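Local coordinates for DNA ligase D 3'-phosphoesterase domain-containing protein (Methanocella paludicola, PDB 5DMP), which probably removes 3'-terminal phosphate and ribonucleotide groups from DNA ends during archaeal non-homologous end joining, using a metal-dependent phosphoesterase site, at residues A[3-8]-A[53-58]; A[7-12]-A[74-79]; A[57-62]-A[155-160]. All blocks are in the same frame, centred on the assembly; numbering follows the deposited sequence.

Interaction 1: residues A[3-8]-A[53-58]. With VN4 (oxido(dioxo)vanadium), chain J.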
loop_
_atom_site.group_PDB
_atom_site.type_symbol
_atom_site.label_atom_id
_atom_site.label_comp_id
_atom_site.label_asym_id
_atom_site.label_seq_id
_atom_site.Cartn_x
_atom_site.Cartn_y
_atom_site.Cartn_z
ATOM N N HIS A 3 -6.797 4.140 13.577
ATOM C CA HIS A 3 -5.411 4.641 13.379
ATOM C C HIS A 3 -4.323 3.606 13.704
ATOM O O HIS A 3 -4.589 2.760 14.583
ATOM C CB HIS A 3 -5.227 6.027 14.048
ATOM C CG HIS A 3 -6.111 7.073 13.429
ATOM N ND1 HIS A 3 -5.755 7.779 12.295
ATOM C CD2 HIS A 3 -7.371 7.476 13.744
ATOM C CE1 HIS A 3 -6.744 8.582 11.944
ATOM N NE2 HIS A 3 -7.742 8.413 12.802
ATOM N N PRO A 4 -3.057 3.930 13.406
ATOM C CA PRO A 4 -2.619 4.424 12.131
ATOM C C PRO A 4 -3.196 3.746 10.922
ATOM O O PRO A 4 -3.275 2.544 10.864
ATOM C CB PRO A 4 -1.112 4.396 12.223
ATOM C CG PRO A 4 -0.841 3.133 13.051
ATOM C CD PRO A 4 -2.081 2.925 13.920
ATOM N N ILE A 5 -3.680 4.557 10.012
ATOM C CA ILE A 5 -4.301 4.055 8.804
ATOM C C ILE A 5 -3.291 3.392 7.867
ATOM O O ILE A 5 -2.185 3.906 7.656
ATOM C CB ILE A 5 -4.967 5.243 8.069
ATOM C CG1 ILE A 5 -6.245 5.620 8.783
ATOM C CG2 ILE A 5 -5.351 4.963 6.593
ATOM C CD1 ILE A 5 -6.540 7.060 8.415
ATOM N N TYR A 6 -3.734 2.279 7.267
ATOM C CA TYR A 6 -3.119 1.645 6.052
ATOM C C TYR A 6 -4.250 1.680 5.018
ATOM O O TYR A 6 -5.454 1.394 5.340
ATOM C CB TYR A 6 -2.723 0.195 6.446
ATOM C CG TYR A 6 -3.006 -0.783 5.353
ATOM C CD1 TYR A 6 -2.222 -0.754 4.167
ATOM C CD2 TYR A 6 -4.032 -1.719 5.472
ATOM C CE1 TYR A 6 -2.490 -1.627 3.096
ATOM C CE2 TYR A 6 -4.331 -2.616 4.399
ATOM C CZ TYR A 6 -3.550 -2.573 3.230
ATOM O OH TYR A 6 -3.833 -3.466 2.200
ATOM N N VAL A 7 -3.921 2.067 3.790
ATOM C CA VAL A 7 -4.906 1.999 2.697
ATOM C C VAL A 7 -4.172 1.671 1.394
ATOM O O VAL A 7 -3.000 2.056 1.207
ATOM C CB VAL A 7 -5.657 3.375 2.579
ATOM C CG1 VAL A 7 -4.667 4.547 2.383
ATOM C CG2 VAL A 7 -6.764 3.317 1.480
ATOM N N ILE A 8 -4.853 0.971 0.495
ATOM C CA ILE A 8 -4.400 0.848 -0.868
ATOM C C ILE A 8 -5.560 1.311 -1.736
ATOM O O ILE A 8 -6.720 0.798 -1.614
ATOM C CB ILE A 8 -4.082 -0.644 -1.245
ATOM C CG1 ILE A 8 -2.779 -1.079 -0.471
ATOM C CG2 ILE A 8 -3.913 -0.720 -2.789
ATOM C CD1 ILE A 8 -2.313 -2.564 -0.647
ATOM N N HIS A 53 -0.113 12.507 1.262
ATOM C CA HIS A 53 -1.566 12.816 1.103
ATOM C C HIS A 53 -2.153 13.132 2.465
ATOM O O HIS A 53 -1.662 12.681 3.473
ATOM C CB HIS A 53 -2.307 11.644 0.424
ATOM C CG HIS A 53 -2.173 11.657 -1.063
ATOM N ND1 HIS A 53 -0.948 11.548 -1.717
ATOM C CD2 HIS A 53 -3.101 11.860 -2.028
ATOM C CE1 HIS A 53 -1.149 11.636 -3.024
ATOM N NE2 HIS A 53 -2.445 11.811 -3.240
ATOM N N PRO A 54 -3.262 13.905 2.500
ATOM C CA PRO A 54 -3.932 14.135 3.761
ATOM C C PRO A 54 -4.612 12.817 4.281
ATOM O O PRO A 54 -5.067 11.997 3.484
ATOM C CB PRO A 54 -5.018 15.194 3.403
ATOM C CG PRO A 54 -5.246 15.064 1.922
ATOM C CD PRO A 54 -3.944 14.495 1.328
ATOM N N ILE A 55 -4.675 12.668 5.576
ATOM C CA ILE A 55 -5.324 11.491 6.221
ATOM C C ILE A 55 -6.721 11.253 5.679
ATOM O O ILE A 55 -7.067 10.100 5.403
ATOM C CB ILE A 55 -5.280 11.605 7.753
ATOM C CG1 ILE A 55 -3.845 11.314 8.230
ATOM C CG2 ILE A 55 -6.278 10.629 8.406
ATOM C CD1 ILE A 55 -3.617 11.754 9.654
ATOM N N GLY A 56 -7.506 12.312 5.417
ATOM C CA GLY A 56 -8.877 12.109 4.942
ATOM C C GLY A 56 -8.986 11.547 3.514
ATOM O O GLY A 56 -10.021 10.999 3.142
ATOM N N TYR A 57 -7.904 11.627 2.715
ATOM C CA TYR A 57 -7.875 10.963 1.399
ATOM C C TYR A 57 -7.983 9.438 1.440
ATOM O O TYR A 57 -8.328 8.796 0.426
ATOM C CB TYR A 57 -6.557 11.355 0.693
ATOM C CG TYR A 57 -6.612 11.214 -0.781
ATOM C CD1 TYR A 57 -7.250 12.179 -1.552
ATOM C CD2 TYR A 57 -6.054 10.102 -1.441
ATOM C CE1 TYR A 57 -7.281 12.080 -2.960
ATOM C CE2 TYR A 57 -6.144 9.962 -2.831
ATOM C CZ TYR A 57 -6.739 10.987 -3.581
ATOM O OH TYR A 57 -6.795 10.936 -4.935
ATOM N N ALA A 58 -7.736 8.839 2.600
ATOM C CA ALA A 58 -7.814 7.342 2.678
ATOM C C ALA A 58 -9.164 6.742 2.228
ATOM O O ALA A 58 -9.239 5.601 1.739
ATOM C CB ALA A 58 -7.508 6.893 4.092
HETATM V V VN4 J . -3.396 10.103 -6.039
HETATM O O1 VN4 J . -3.629 11.965 -5.636
HETATM O O2 VN4 J . -5.145 9.349 -6.368
HETATM O O3 VN4 J . -1.677 9.301 -6.065
#
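I5 carries CG2 anti to its backbone N (chi1 of CG1 -76°), which lowers that methyl onto A58, while CG1 runs on extended (chi2 157°) and delivers CD1 to I55. The two branches thus divide their work: CG2 meets A58 CB at 3.8 Å, and CD1 meets I55 CG2 at 3.6 Å, the two isoleucines meeting at a slant. A58 CB faces two neighbouring side chains of strand 5-12, I5 through CG2 and V7 through CG1 at 4.1 Å. The other V7 methyl, CG2, lies 3.4 Å from A58 O, a buried carbonyl that has no polar partner in the model. At the outer end the edge of the H3 ring brings CE1 to 4.1 Å from I55 CG2; its ND1 is turned to E23. The short 3-10 turn 55-58 packs on the strand mainly through methyl groups, while Y57 within it and H53 just before it reach the bound vanadate. H53 NE2 donates an almost straight bond to vanadate O1 (2.7 Å, 177°), the oxygen lying in the ring plane, and Y57 OH donates to O2 at 2.7 Å. CD2 of H53 rests over one face of the Y57 ring near its rim. H53 ND1 is bonded to E51 O, so the ring is held at both nitrogens and its rotation is fixed. With vanadate as a phosphate analogue, this pair would be consistent with gripping two oxygens of a substrate phosphate.

Interaction 2: residues A[7-12]-A[74-79]. With VN4 (oxido(dioxo)vanadium), chain J.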
loop_
_atom_site.group_PDB
_atom_site.type_symbol
_atom_site.label_atom_id
_atom_site.label_comp_id
_atom_site.label_asym_id
_atom_site.label_seq_id
_atom_site.Cartn_x
_atom_site.Cartn_y
_atom_site.Cartn_z
ATOM N N VAL A 7 -3.921 2.067 3.790
ATOM C CA VAL A 7 -4.906 1.999 2.697
ATOM C C VAL A 7 -4.172 1.671 1.394
ATOM O O VAL A 7 -3.000 2.056 1.207
ATOM C CB VAL A 7 -5.657 3.375 2.579
ATOM C CG1 VAL A 7 -4.667 4.547 2.383
ATOM C CG2 VAL A 7 -6.764 3.317 1.480
ATOM N N ILE A 8 -4.853 0.971 0.495
ATOM C CA ILE A 8 -4.400 0.848 -0.868
ATOM C C ILE A 8 -5.560 1.311 -1.736
ATOM O O ILE A 8 -6.720 0.798 -1.614
ATOM C CB ILE A 8 -4.082 -0.644 -1.245
ATOM C CG1 ILE A 8 -2.779 -1.079 -0.471
ATOM C CG2 ILE A 8 -3.913 -0.720 -2.789
ATOM C CD1 ILE A 8 -2.313 -2.564 -0.647
ATOM N N GLN A 9 -5.251 2.228 -2.639
ATOM C CA GLN A 9 -6.259 2.617 -3.638
ATOM C C GLN A 9 -5.835 2.013 -4.967
ATOM O O GLN A 9 -4.646 2.035 -5.315
ATOM C CB GLN A 9 -6.360 4.117 -3.714
ATOM C CG GLN A 9 -7.266 4.649 -2.568
ATOM C CD GLN A 9 -6.920 6.027 -2.086
ATOM O OE1 GLN A 9 -5.754 6.381 -1.839
ATOM N NE2 GLN A 9 -7.979 6.837 -1.857
ATOM N N LYS A 10 -6.803 1.441 -5.677
ATOM C CA LYS A 10 -6.539 0.919 -7.037
ATOM C C LYS A 10 -6.888 2.076 -7.962
ATOM O O LYS A 10 -7.964 2.736 -7.838
ATOM C CB LYS A 10 -7.381 -0.354 -7.299
ATOM C CG LYS A 10 -7.091 -0.981 -8.683
ATOM C CD LYS A 10 -7.920 -2.274 -8.815
ATOM C CE LYS A 10 -7.696 -2.940 -10.203
ATOM N NZ LYS A 10 -8.597 -4.135 -10.250
ATOM N N HIS A 11 -5.977 2.376 -8.907
ATOM C CA HIS A 11 -6.038 3.630 -9.551
ATOM C C HIS A 11 -5.907 3.408 -11.043
ATOM O O HIS A 11 -4.856 2.974 -11.551
ATOM C CB HIS A 11 -4.928 4.522 -9.029
ATOM C CG HIS A 11 -5.134 5.961 -9.358
ATOM N ND1 HIS A 11 -4.548 6.977 -8.638
ATOM C CD2 HIS A 11 -5.866 6.551 -10.327
ATOM C CE1 HIS A 11 -4.936 8.138 -9.141
ATOM N NE2 HIS A 11 -5.723 7.904 -10.177
ATOM N N ASP A 12 -6.983 3.654 -11.743
ATOM C CA ASP A 12 -6.943 3.535 -13.200
ATOM C C ASP A 12 -6.642 4.907 -13.757
ATOM O O ASP A 12 -7.554 5.725 -13.904
ATOM C CB ASP A 12 -8.290 3.021 -13.715
ATOM C CG ASP A 12 -8.218 2.504 -15.136
ATOM O OD1 ASP A 12 -7.103 2.234 -15.644
ATOM O OD2 ASP A 12 -9.302 2.335 -15.725
ATOM N N VAL A 74 -10.441 6.195 -8.992
ATOM C CA VAL A 74 -9.782 5.789 -7.769
ATOM C C VAL A 74 -10.751 4.939 -6.974
ATOM O O VAL A 74 -11.885 5.375 -6.686
ATOM C CB VAL A 74 -9.411 7.007 -6.915
ATOM C CG1 VAL A 74 -8.753 6.590 -5.592
ATOM C CG2 VAL A 74 -8.505 7.942 -7.746
ATOM N N MET A 75 -10.304 3.739 -6.639
ATOM C CA MET A 75 -11.072 2.808 -5.838
ATOM C C MET A 75 -10.368 2.593 -4.519
ATOM O O MET A 75 -9.143 2.426 -4.508
ATOM C CB MET A 75 -11.121 1.449 -6.571
ATOM C CG MET A 75 -11.575 0.315 -5.641
ATOM S SD MET A 75 -11.399 -1.333 -6.381
ATOM C CE MET A 75 -12.516 -1.195 -7.801
ATOM N N VAL A 76 -11.097 2.528 -3.410
ATOM C CA VAL A 76 -10.465 2.184 -2.143
ATOM C C VAL A 76 -10.462 0.677 -2.144
ATOM O O VAL A 76 -11.487 0.015 -1.944
ATOM C CB VAL A 76 -11.202 2.769 -0.897
ATOM C CG1 VAL A 76 -10.501 2.266 0.371
ATOM C CG2 VAL A 76 -11.085 4.314 -0.980
ATOM N N TRP A 77 -9.289 0.133 -2.439
ATOM C CA TRP A 77 -9.129 -1.274 -2.710
ATOM C C TRP A 77 -8.925 -2.096 -1.427
ATOM O O TRP A 77 -9.377 -3.236 -1.350
ATOM C CB TRP A 77 -8.006 -1.460 -3.801
ATOM C CG TRP A 77 -7.789 -2.916 -4.222
ATOM C CD1 TRP A 77 -8.376 -3.577 -5.299
ATOM C CD2 TRP A 77 -6.895 -3.881 -3.586
ATOM N NE1 TRP A 77 -7.856 -4.899 -5.365
ATOM C CE2 TRP A 77 -7.002 -5.105 -4.311
ATOM C CE3 TRP A 77 -6.048 -3.825 -2.462
ATOM C CZ2 TRP A 77 -6.256 -6.260 -3.950
ATOM C CZ3 TRP A 77 -5.290 -4.967 -2.092
ATOM C CH2 TRP A 77 -5.432 -6.185 -2.857
ATOM N N ASP A 78 -8.225 -1.558 -0.396
ATOM C CA ASP A 78 -8.170 -2.212 0.884
ATOM C C ASP A 78 -7.928 -1.111 1.902
ATOM O O ASP A 78 -7.404 -0.047 1.546
ATOM C CB ASP A 78 -6.976 -3.206 0.990
ATOM C CG ASP A 78 -7.100 -4.133 2.177
ATOM O OD1 ASP A 78 -8.214 -4.243 2.771
ATOM O OD2 ASP A 78 -6.102 -4.823 2.612
ATOM N N ILE A 79 -8.376 -1.308 3.125
ATOM C CA ILE A 79 -8.182 -0.268 4.148
ATOM C C ILE A 79 -8.172 -0.970 5.525
ATOM O O ILE A 79 -8.720 -2.080 5.731
ATOM C CB ILE A 79 -9.292 0.827 4.053
ATOM C CG1 ILE A 79 -8.867 2.092 4.836
ATOM C CG2 ILE A 79 -10.633 0.219 4.574
ATOM C CD1 ILE A 79 -9.697 3.330 4.463
HETATM V V VN4 J . -3.396 10.103 -6.039
HETATM O O1 VN4 J . -3.629 11.965 -5.636
HETATM O O2 VN4 J . -5.145 9.349 -6.368
HETATM O O3 VN4 J . -1.677 9.301 -6.065
HETATM O O HOH W 1 -7.541 -5.987 -8.136
#
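I8 O accepts two backbone N-H groups, from W77 N at 2.8 Å and D78 N at 3.0 Å, both in the carbonyl plane; the W77 bond is the more bent, 137° at the hydrogen. I8 N returns a bond to D78 O, and two residues along K10 and M75 exchange another pair, M75 N giving to K10 O at 2.8 Å. W77 and D78 together face the single residue I8: a classic beta bulge, which shifts the register of antiparallel strands 5-12 and 72-84 by one within the curled sheet of the phosphoesterase domain. The extra residue sends W77 to the same face as I8 and K10. With CG anti to the backbone N (chi1 -177°), the indole lies alongside I8, CE3 3.8 Å from I8 CG2, while the extended K10 chain slants past W77 CD1. One water accepts from both K10 NZ and W77 NE1, tying the two ends together. V7, Q9 and H11 occupy the other face with V74, V76 and I79. There V74 CG2 stands over the face of the H11 ring, 3.8 Å from its centroid, a CH-pi contact, and V74 CG1 packs against the Q9 chain. The Q9 amide is held by R21 through OE1 and by Y57 O and F60 O through NE2. H11 ND1 is bonded to D19, and H11 CE1 comes within 3.0 Å of vanadate O2.

Interaction 3: residues A[57-62]-A[155-160]. With VN4 (oxido(dioxo)vanadium), chain J; EDO (1,2-ethanediol), chain C.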
loop_
_atom_site.group_PDB
_atom_site.type_symbol
_atom_site.label_atom_id
_atom_site.label_comp_id
_atom_site.label_asym_id
_atom_site.label_seq_id
_atom_site.Cartn_x
_atom_site.Cartn_y
_atom_site.Cartn_z
ATOM N N TYR A 57 -7.904 11.627 2.715
ATOM C CA TYR A 57 -7.875 10.963 1.399
ATOM C C TYR A 57 -7.983 9.438 1.440
ATOM O O TYR A 57 -8.328 8.796 0.426
ATOM C CB TYR A 57 -6.557 11.355 0.693
ATOM C CG TYR A 57 -6.612 11.214 -0.781
ATOM C CD1 TYR A 57 -7.250 12.179 -1.552
ATOM C CD2 TYR A 57 -6.054 10.102 -1.441
ATOM C CE1 TYR A 57 -7.281 12.080 -2.960
ATOM C CE2 TYR A 57 -6.144 9.962 -2.831
ATOM C CZ TYR A 57 -6.739 10.987 -3.581
ATOM O OH TYR A 57 -6.795 10.936 -4.935
ATOM N N ALA A 58 -7.736 8.839 2.600
ATOM C CA ALA A 58 -7.814 7.342 2.678
ATOM C C ALA A 58 -9.164 6.742 2.228
ATOM O O ALA A 58 -9.239 5.601 1.739
ATOM C CB ALA A 58 -7.508 6.893 4.092
ATOM N N THR A 59 -10.263 7.487 2.386
ATOM C CA THR A 59 -11.575 6.938 1.939
ATOM C C THR A 59 -12.057 7.624 0.656
ATOM O O THR A 59 -13.230 7.480 0.298
ATOM C CB THR A 59 -12.647 7.052 3.064
ATOM O OG1 THR A 59 -12.730 8.429 3.428
ATOM C CG2 THR A 59 -12.177 6.312 4.310
ATOM N N PHE A 60 -11.176 8.328 -0.074
ATOM C CA PHE A 60 -11.590 8.908 -1.342
ATOM C C PHE A 60 -11.790 7.800 -2.379
ATOM O O PHE A 60 -10.837 7.025 -2.644
ATOM C CB PHE A 60 -10.545 9.916 -1.907
ATOM C CG PHE A 60 -10.911 10.396 -3.264
ATOM C CD1 PHE A 60 -12.144 11.065 -3.463
ATOM C CD2 PHE A 60 -10.187 10.007 -4.383
ATOM C CE1 PHE A 60 -12.532 11.486 -4.731
ATOM C CE2 PHE A 60 -10.583 10.424 -5.638
ATOM C CZ PHE A 60 -11.755 11.153 -5.820
ATOM N N GLU A 61 -13.001 7.711 -2.961
ATOM C CA GLU A 61 -13.271 6.751 -4.035
ATOM C C GLU A 61 -14.103 7.520 -5.039
ATOM O O GLU A 61 -15.125 8.063 -4.617
ATOM C CB GLU A 61 -14.104 5.584 -3.446
ATOM C CG GLU A 61 -14.559 4.608 -4.511
ATOM C CD GLU A 61 -14.927 3.267 -3.891
ATOM O OE1 GLU A 61 -14.007 2.551 -3.442
ATOM O OE2 GLU A 61 -16.158 2.922 -3.883
ATOM N N GLY A 62 -13.683 7.639 -6.295
ATOM C CA GLY A 62 -14.437 8.515 -7.253
ATOM C C GLY A 62 -13.524 8.844 -8.426
ATOM O O GLY A 62 -12.602 8.097 -8.722
ATOM N N SER A 155 -14.123 -2.673 -4.707
ATOM C CA SER A 155 -13.990 -1.708 -3.570
ATOM C C SER A 155 -14.303 -2.361 -2.246
ATOM O O SER A 155 -15.357 -2.995 -2.064
ATOM C CB SER A 155 -14.884 -0.464 -3.796
ATOM O OG SER A 155 -15.000 0.263 -2.615
ATOM N N VAL A 156 -13.395 -2.158 -1.299
ATOM C CA VAL A 156 -13.598 -2.596 0.091
ATOM C C VAL A 156 -14.659 -1.700 0.739
ATOM O O VAL A 156 -15.323 -2.115 1.699
ATOM C CB VAL A 156 -12.215 -2.599 0.828
ATOM C CG1 VAL A 156 -11.750 -1.219 1.235
ATOM C CG2 VAL A 156 -12.217 -3.526 1.983
ATOM N N LEU A 157 -14.833 -0.492 0.229
ATOM C CA LEU A 157 -15.830 0.436 0.864
ATOM C C LEU A 157 -17.265 0.202 0.347
ATOM O O LEU A 157 -18.239 0.312 1.112
ATOM C CB LEU A 157 -15.488 1.922 0.594
ATOM C CG LEU A 157 -14.231 2.357 1.415
ATOM C CD1 LEU A 157 -14.026 3.851 1.234
ATOM C CD2 LEU A 157 -14.305 2.037 2.883
ATOM N N THR A 158 -17.390 -0.056 -0.948
ATOM C CA THR A 158 -18.725 -0.104 -1.546
ATOM C C THR A 158 -19.031 -1.391 -2.294
ATOM O O THR A 158 -20.175 -1.604 -2.757
ATOM C CB THR A 158 -18.902 1.034 -2.562
ATOM O OG1 THR A 158 -17.929 0.899 -3.617
ATOM C CG2 THR A 158 -18.741 2.395 -1.919
ATOM N N GLY A 159 -18.032 -2.229 -2.502
ATOM C CA GLY A 159 -18.178 -3.437 -3.328
ATOM C C GLY A 159 -18.238 -3.166 -4.824
ATOM O O GLY A 159 -18.311 -4.111 -5.602
ATOM N N ARG A 160 -18.179 -1.885 -5.240
ATOM C CA ARG A 160 -18.198 -1.517 -6.680
ATOM C C ARG A 160 -16.999 -1.979 -7.467
ATOM O O ARG A 160 -15.860 -2.025 -6.937
ATOM C CB ARG A 160 -18.374 0.000 -6.899
ATOM C CG ARG A 160 -19.807 0.467 -6.560
ATOM C CD ARG A 160 -19.979 1.975 -6.716
ATOM N NE ARG A 160 -19.066 2.736 -5.843
ATOM C CZ ARG A 160 -18.909 4.055 -5.900
ATOM N NH1 ARG A 160 -19.633 4.828 -6.769
ATOM N NH2 ARG A 160 -18.017 4.602 -5.086
HETATM V V VN4 J . -3.396 10.103 -6.039
HETATM O O1 VN4 J . -3.629 11.965 -5.636
HETATM O O2 VN4 J . -5.145 9.349 -6.368
HETATM O O3 VN4 J . -1.677 9.301 -6.065
HETATM C C1 EDO C . -13.822 -6.638 -1.660
HETATM O O1 EDO C . -13.869 -6.502 -0.222
HETATM C C2 EDO C . -15.196 -6.304 -2.217
HETATM O O2 EDO C . -15.943 -5.764 -1.126
HETATM O O HOH W 2 -17.752 7.385 -4.736
#
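E61 OE2 receives T158 OG1 at 2.7 Å on its syn lone pair and R160 NH2 at 2.8 Å on its anti lone pair, the latter a salt bridge with 158° at the hydrogen. S155 OG donates to the other oxygen, OE1, at 2.6 Å, again on the syn side, and OE1 also takes V76 N of strand 72-84. Both carboxylate oxygens are thereby doubly bound, which fixes its rotation and would favour the ionised form. E61 reaches across with CG anti to the backbone N (chi1 174°). R160 meets it at a guanidinium edge, the two planes 41° apart, and bends at chi3, bringing NE to T158 OG1 as well; that bond is 3.1 Å. NH1 pairs with E168, and a water spans R160 NH2 and E61 O. The loop 155-160 is shaped by its own hydroxyls: S155 OG accepts from T158 N in an ST motif, and T158 OG1 accepts from R160 N in an ST turn. Each hydroxyl thus gives its proton to E61 while accepting from the backbone. This joins the loop between helices 148-151 and 162-167 to the one leading into strand 62-64. Further out, contact becomes apolar and more exposed: L157 CD1 lies 3.9 Å from T59 CB and 3.8 Å from T59 O, and L157 also touches V76.

The centres of interactions 1 and 2 lie about 11 Å apart, those of 1 and 3 about 12 Å, and those of 2 and 3 about 7 Å. Strand 5-12 serves interactions 1 and 2, sharing V7 and I8; the loop after strand 45-53 serves 1 and then 3. Along the chain, 53-62 comes between strands 5-12 and 72-84, while 155-160 arrives last, near the C-terminus. Segment 57-62 is also bonded to strand 72-84, through G62 O to V74 N. Interactions 1 and 2 supply H53, Y57, H11 and V74 to the vanadate pocket, so distant parts of the sequence build one site; the polar heart of interaction 3 lies off it, towards the surface.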